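Local atomic coordinates of amphiphysin (Drosophila melanogaster, PDB entry 1URU), a protein that probably binds membranes through its BAR domain and senses their curvature during endocytosis. Residues K133-E136 / K137-K141; N122-T125 / G126-E130. One frame throughout, in Å; residues are numbered along the deposited sequence.

Contact 1. Residues K133-E136 / K137-K141; sequences KKVE and KRNRK
Four successive i to i+4 backbone bonds tie K133-E136 to K137-K141 in continuous helix, K137, R138, N139 and R140 each donating N-H to the carbonyl four residues back. The straightest is N139 N to V135 O, 2.9 Å with an N-H...O angle of 174°; R140 N reaches E136 O at 3.1 Å from above the carbonyl plane. Side chains then sort by face. V135 and N139 lie alongside each other and point the same way, CG1 of V135 resting 3.9 Å from ND2 of N139. With CG of N139 anti to its own carbonyl carbon (chi1 -60°), the amide leans back over the preceding turn. On the outer face R140 starts out extended and then bends at chi3 (-44°), which folds the guanidinium back so that one face lies over E136 O, with NH2 3.8 Å from E136 CB. The carboxylate of E136 stays apart, its OE1 5.6 Å from R140 NH2, so any attraction would probably be a weak one at a distance. Two further polar ends turn to other helices of the bundle: K134 makes salt bridges to E188 and E192, and R138 NH2 is hydrogen-bonded to N186 OD1, with F39 in cation-pi contact. Helix 172-239 thus packs beside K134 and R138, while helix 35-84 meets V135 through L43 and N139 through F39.

Contact 2. Residues N122-T125 / G126-E130; sequences NTYT and GQFPE
Y124 and F128, one turn apart, form a T-shaped pair on the core side of a kinked helix in the BAR domain's coiled-coil bundle. G126 N makes two weak bonds, to N122 O at 3.1 Å and to T123 O at 3.4 Å. Q127 comes next; its CG stands between backbone N and carbonyl carbon (chi1 70°), and the chain runs back beside the tyrosine, bringing NE2 obliquely up to the ring, 3.7 Å from Y124 CE1, with amide and ring planes 74° apart. F128 then turns its ring edge toward one face of Y124, centroids 5.2 Å apart and planes at 86°. Beyond this pair, the Y124 hydroxyl is hydrogen-bonded to Q49 and the ring stacks with F203, so Y124 joins this helix to both others of its chain. Losing this ring to an alanine is likely to leave the F128 edge without the face it packs against, open a gap beside F203 and deprive Q49 of its partner. The kink falls at F128 and P129, where neither backbone N is bonded to the preceding turn, the proline having no N-H to give; instead P129 CD sits 3.5 Å from T125 O, the same oxygen that lies at the edge of the F128 ring.

Overall arrangement
Both contacts are local turns of helix 92-156, in series along the chain with their centres about 17 Å apart, and each faces helices 35-84 and 172-239 of the same subunit. Contact 2 lies near the middle of the chain, about 7 Å from its centre, and its buried side is built round an aromatic pair with polar residues beside it; contact 1, about 23 Å out, is richer in charge, with V135 as its apolar anchor. Neither is wholly core: each joins buried residues to exposed ones. The backbone differs too, regularly bonded in 133-141 but kinked in 122-130, showing how one long helix can change both chemistry and regularity along an elongated bundle.

Contact 1. Residues K133-E136 / K137-K141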
loop_
_atom_site.group_PDB
_atom_site.type_symbol
_atom_site.label_atom_id
_atom_site.label_comp_id
_atom_site.label_asym_id
_atom_site.label_seq_id
_atom_site.Cartn_x
_atom_site.Cartn_y
_atom_site.Cartn_z
ATOM N N LYS A 133 1.772 -29.019 -21.717
ATOM C CA LYS A 133 2.712 -29.620 -22.646
ATOM C C LYS A 133 2.408 -31.102 -22.857
ATOM O O LYS A 133 2.450 -31.595 -23.993
ATOM C CB LYS A 133 4.146 -29.444 -22.145
ATOM C CG LYS A 133 5.182 -29.563 -23.254
ATOM C CD LYS A 133 6.608 -29.199 -22.793
ATOM C CE LYS A 133 7.675 -29.868 -23.709
ATOM N NZ LYS A 133 8.996 -29.154 -23.668
ATOM N N LYS A 134 2.088 -31.810 -21.774
ATOM C CA LYS A 134 1.730 -33.213 -21.884
ATOM C C LYS A 134 0.426 -33.418 -22.642
ATOM O O LYS A 134 0.291 -34.374 -23.390
ATOM C CB LYS A 134 1.623 -33.852 -20.521
ATOM C CG LYS A 134 1.654 -35.352 -20.564
ATOM C CD LYS A 134 1.685 -35.896 -19.165
ATOM C CE LYS A 134 1.717 -37.408 -19.134
ATOM N NZ LYS A 134 2.410 -37.861 -17.898
ATOM N N VAL A 135 -0.540 -32.533 -22.459
ATOM C CA VAL A 135 -1.799 -32.671 -23.169
ATOM C C VAL A 135 -1.633 -32.460 -24.669
ATOM O O VAL A 135 -2.231 -33.181 -25.457
ATOM C CB VAL A 135 -2.828 -31.697 -22.660
ATOM C CG1 VAL A 135 -3.996 -31.598 -23.630
ATOM C CG2 VAL A 135 -3.304 -32.120 -21.274
ATOM N N GLU A 136 -0.833 -31.464 -25.050
ATOM C CA GLU A 136 -0.532 -31.170 -26.455
ATOM C C GLU A 136 0.285 -32.314 -27.070
ATOM O O GLU A 136 0.236 -32.534 -28.269
ATOM C CB GLU A 136 0.200 -29.813 -26.582
ATOM C CG GLU A 136 -0.735 -28.613 -26.436
ATOM C CD GLU A 136 -0.059 -27.288 -26.049
ATOM O OE1 GLU A 136 0.816 -27.255 -25.165
ATOM O OE2 GLU A 136 -0.452 -26.240 -26.611
ATOM N N LYS A 137 1.027 -33.047 -26.246
ATOM C CA LYS A 137 1.673 -34.273 -26.710
ATOM C C LYS A 137 0.659 -35.395 -26.948
ATOM O O LYS A 137 0.812 -36.157 -27.870
ATOM C CB LYS A 137 2.741 -34.748 -25.732
ATOM C CG LYS A 137 3.727 -35.712 -26.350
ATOM C CD LYS A 137 4.774 -36.197 -25.327
ATOM C CE LYS A 137 5.126 -37.691 -25.516
ATOM N NZ LYS A 137 5.487 -38.358 -24.222
ATOM N N ARG A 138 -0.371 -35.509 -26.123
ATOM C CA ARG A 138 -1.395 -36.529 -26.345
ATOM C C ARG A 138 -2.145 -36.205 -27.622
ATOM O O ARG A 138 -2.265 -37.066 -28.481
ATOM C CB ARG A 138 -2.356 -36.634 -25.155
ATOM C CG ARG A 138 -3.553 -37.564 -25.353
ATOM C CD ARG A 138 -4.790 -36.892 -25.934
ATOM N NE ARG A 138 -5.996 -37.629 -25.596
ATOM C CZ ARG A 138 -7.173 -37.516 -26.218
ATOM N NH1 ARG A 138 -7.338 -36.676 -27.237
ATOM N NH2 ARG A 138 -8.213 -38.244 -25.804
ATOM N N ASN A 139 -2.628 -34.968 -27.749
ATOM C CA ASN A 139 -3.380 -34.526 -28.928
ATOM C C ASN A 139 -2.562 -34.722 -30.205
ATOM O O ASN A 139 -3.094 -35.077 -31.241
ATOM C CB ASN A 139 -3.835 -33.058 -28.794
ATOM C CG ASN A 139 -4.754 -32.817 -27.565
ATOM O OD1 ASN A 139 -5.061 -33.735 -26.817
ATOM N ND2 ASN A 139 -5.172 -31.571 -27.362
ATOM N N ARG A 140 -1.258 -34.538 -30.124
ATOM C CA ARG A 140 -0.397 -34.686 -31.294
ATOM C C ARG A 140 -0.276 -36.175 -31.681
ATOM O O ARG A 140 -0.556 -36.557 -32.815
ATOM C CB ARG A 140 0.962 -34.064 -30.956
ATOM C CG ARG A 140 2.009 -34.016 -32.049
ATOM C CD ARG A 140 3.291 -33.321 -31.584
ATOM N NE ARG A 140 2.969 -32.103 -30.822
ATOM C CZ ARG A 140 3.404 -31.802 -29.584
ATOM N NH1 ARG A 140 4.215 -32.625 -28.911
ATOM N NH2 ARG A 140 3.021 -30.651 -29.013
ATOM N N LYS A 141 0.097 -37.002 -30.707
ATOM C CA LYS A 141 0.193 -38.451 -30.871
ATOM C C LYS A 141 -1.122 -39.093 -31.384
ATOM O O LYS A 141 -1.088 -40.175 -31.994
ATOM C CB LYS A 141 0.602 -39.125 -29.540
ATOM C CG LYS A 141 1.880 -38.581 -28.860
ATOM C CD LYS A 141 3.138 -39.411 -29.125
ATOM C CE LYS A 141 4.283 -38.579 -29.744
ATOM N NZ LYS A 141 4.984 -39.321 -30.842
#

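Contact 2. Residues N122-T125 / G126-E130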
loop_
_atom_site.group_PDB
_atom_site.type_symbol
_atom_site.label_atom_id
_atom_site.label_comp_id
_atom_site.label_asym_id
_atom_site.label_seq_id
_atom_site.Cartn_x
_atom_site.Cartn_y
_atom_site.Cartn_z
ATOM N N ASN A 122 3.316 -20.072 -6.447
ATOM C CA ASN A 122 4.166 -20.119 -7.639
ATOM C C ASN A 122 4.440 -21.563 -8.021
ATOM O O ASN A 122 4.551 -21.864 -9.201
ATOM C CB ASN A 122 5.503 -19.375 -7.426
ATOM C CG ASN A 122 5.357 -17.847 -7.411
ATOM O OD1 ASN A 122 4.425 -17.274 -7.964
ATOM N ND2 ASN A 122 6.297 -17.193 -6.767
ATOM N N THR A 123 4.518 -22.445 -7.022
ATOM C CA THR A 123 4.755 -23.878 -7.246
ATOM C C THR A 123 3.522 -24.613 -7.817
ATOM O O THR A 123 3.633 -25.431 -8.725
ATOM C CB THR A 123 5.203 -24.536 -5.937
ATOM O OG1 THR A 123 6.532 -24.122 -5.626
ATOM C CG2 THR A 123 5.335 -26.020 -6.071
ATOM N N TYR A 124 2.362 -24.308 -7.264
ATOM C CA TYR A 124 1.108 -24.880 -7.700
ATOM C C TYR A 124 0.790 -24.354 -9.076
ATOM O O TYR A 124 0.324 -25.088 -9.946
ATOM C CB TYR A 124 0.004 -24.510 -6.711
ATOM C CG TYR A 124 -1.416 -24.734 -7.176
ATOM C CD1 TYR A 124 -2.013 -26.006 -7.123
ATOM C CD2 TYR A 124 -2.179 -23.667 -7.640
ATOM C CE1 TYR A 124 -3.341 -26.197 -7.552
ATOM C CE2 TYR A 124 -3.482 -23.838 -8.056
ATOM C CZ TYR A 124 -4.073 -25.089 -8.005
ATOM O OH TYR A 124 -5.394 -25.192 -8.402
ATOM N N THR A 125 1.072 -23.081 -9.278
ATOM C CA THR A 125 0.823 -22.449 -10.563
ATOM C C THR A 125 1.719 -22.987 -11.681
ATOM O O THR A 125 1.298 -23.006 -12.844
ATOM C CB THR A 125 0.991 -20.940 -10.431
ATOM O OG1 THR A 125 -0.016 -20.436 -9.545
ATOM C CG2 THR A 125 0.685 -20.264 -11.723
ATOM N N GLY A 126 2.935 -23.417 -11.319
ATOM C CA GLY A 126 3.960 -23.820 -12.275
ATOM C C GLY A 126 3.764 -25.227 -12.800
ATOM O O GLY A 126 4.340 -25.610 -13.828
ATOM N N GLN A 127 2.948 -26.017 -12.117
ATOM C CA GLN A 127 2.704 -27.370 -12.585
ATOM C C GLN A 127 1.758 -27.408 -13.774
ATOM O O GLN A 127 1.743 -28.400 -14.493
ATOM C CB GLN A 127 2.237 -28.285 -11.453
ATOM C CG GLN A 127 0.855 -28.018 -10.935
ATOM C CD GLN A 127 0.658 -28.505 -9.511
ATOM O OE1 GLN A 127 1.436 -29.296 -9.002
ATOM N NE2 GLN A 127 -0.389 -28.021 -8.868
ATOM N N PHE A 128 1.049 -26.314 -14.033
ATOM C CA PHE A 128 0.117 -26.247 -15.168
ATOM C C PHE A 128 0.734 -26.203 -16.584
ATOM O O PHE A 128 0.256 -26.923 -17.465
ATOM C CB PHE A 128 -0.885 -25.097 -14.985
ATOM C CG PHE A 128 -1.797 -25.291 -13.822
ATOM C CD1 PHE A 128 -1.526 -24.696 -12.607
ATOM C CD2 PHE A 128 -2.895 -26.112 -13.928
ATOM C CE1 PHE A 128 -2.346 -24.887 -11.520
ATOM C CE2 PHE A 128 -3.734 -26.304 -12.842
ATOM C CZ PHE A 128 -3.447 -25.691 -11.629
ATOM N N PRO A 129 1.727 -25.355 -16.845
ATOM C CA PRO A 129 2.400 -25.368 -18.158
ATOM C C PRO A 129 3.004 -26.713 -18.590
ATOM O O PRO A 129 2.977 -26.999 -19.775
ATOM C CB PRO A 129 3.474 -24.273 -18.029
ATOM C CG PRO A 129 3.578 -23.982 -16.615
ATOM C CD PRO A 129 2.225 -24.258 -16.004
ATOM N N GLU A 130 3.509 -27.516 -17.659
ATOM C CA GLU A 130 4.110 -28.832 -17.988
ATOM C C GLU A 130 3.034 -29.924 -18.260
ATOM O O GLU A 130 3.262 -30.906 -18.960
ATOM C CB GLU A 130 5.062 -29.241 -16.843
ATOM C CG GLU A 130 5.929 -30.484 -17.056
ATOM C CD GLU A 130 6.824 -30.778 -15.834
ATOM O OE1 GLU A 130 6.290 -30.982 -14.701
ATOM O OE2 GLU A 130 8.076 -30.786 -15.992
#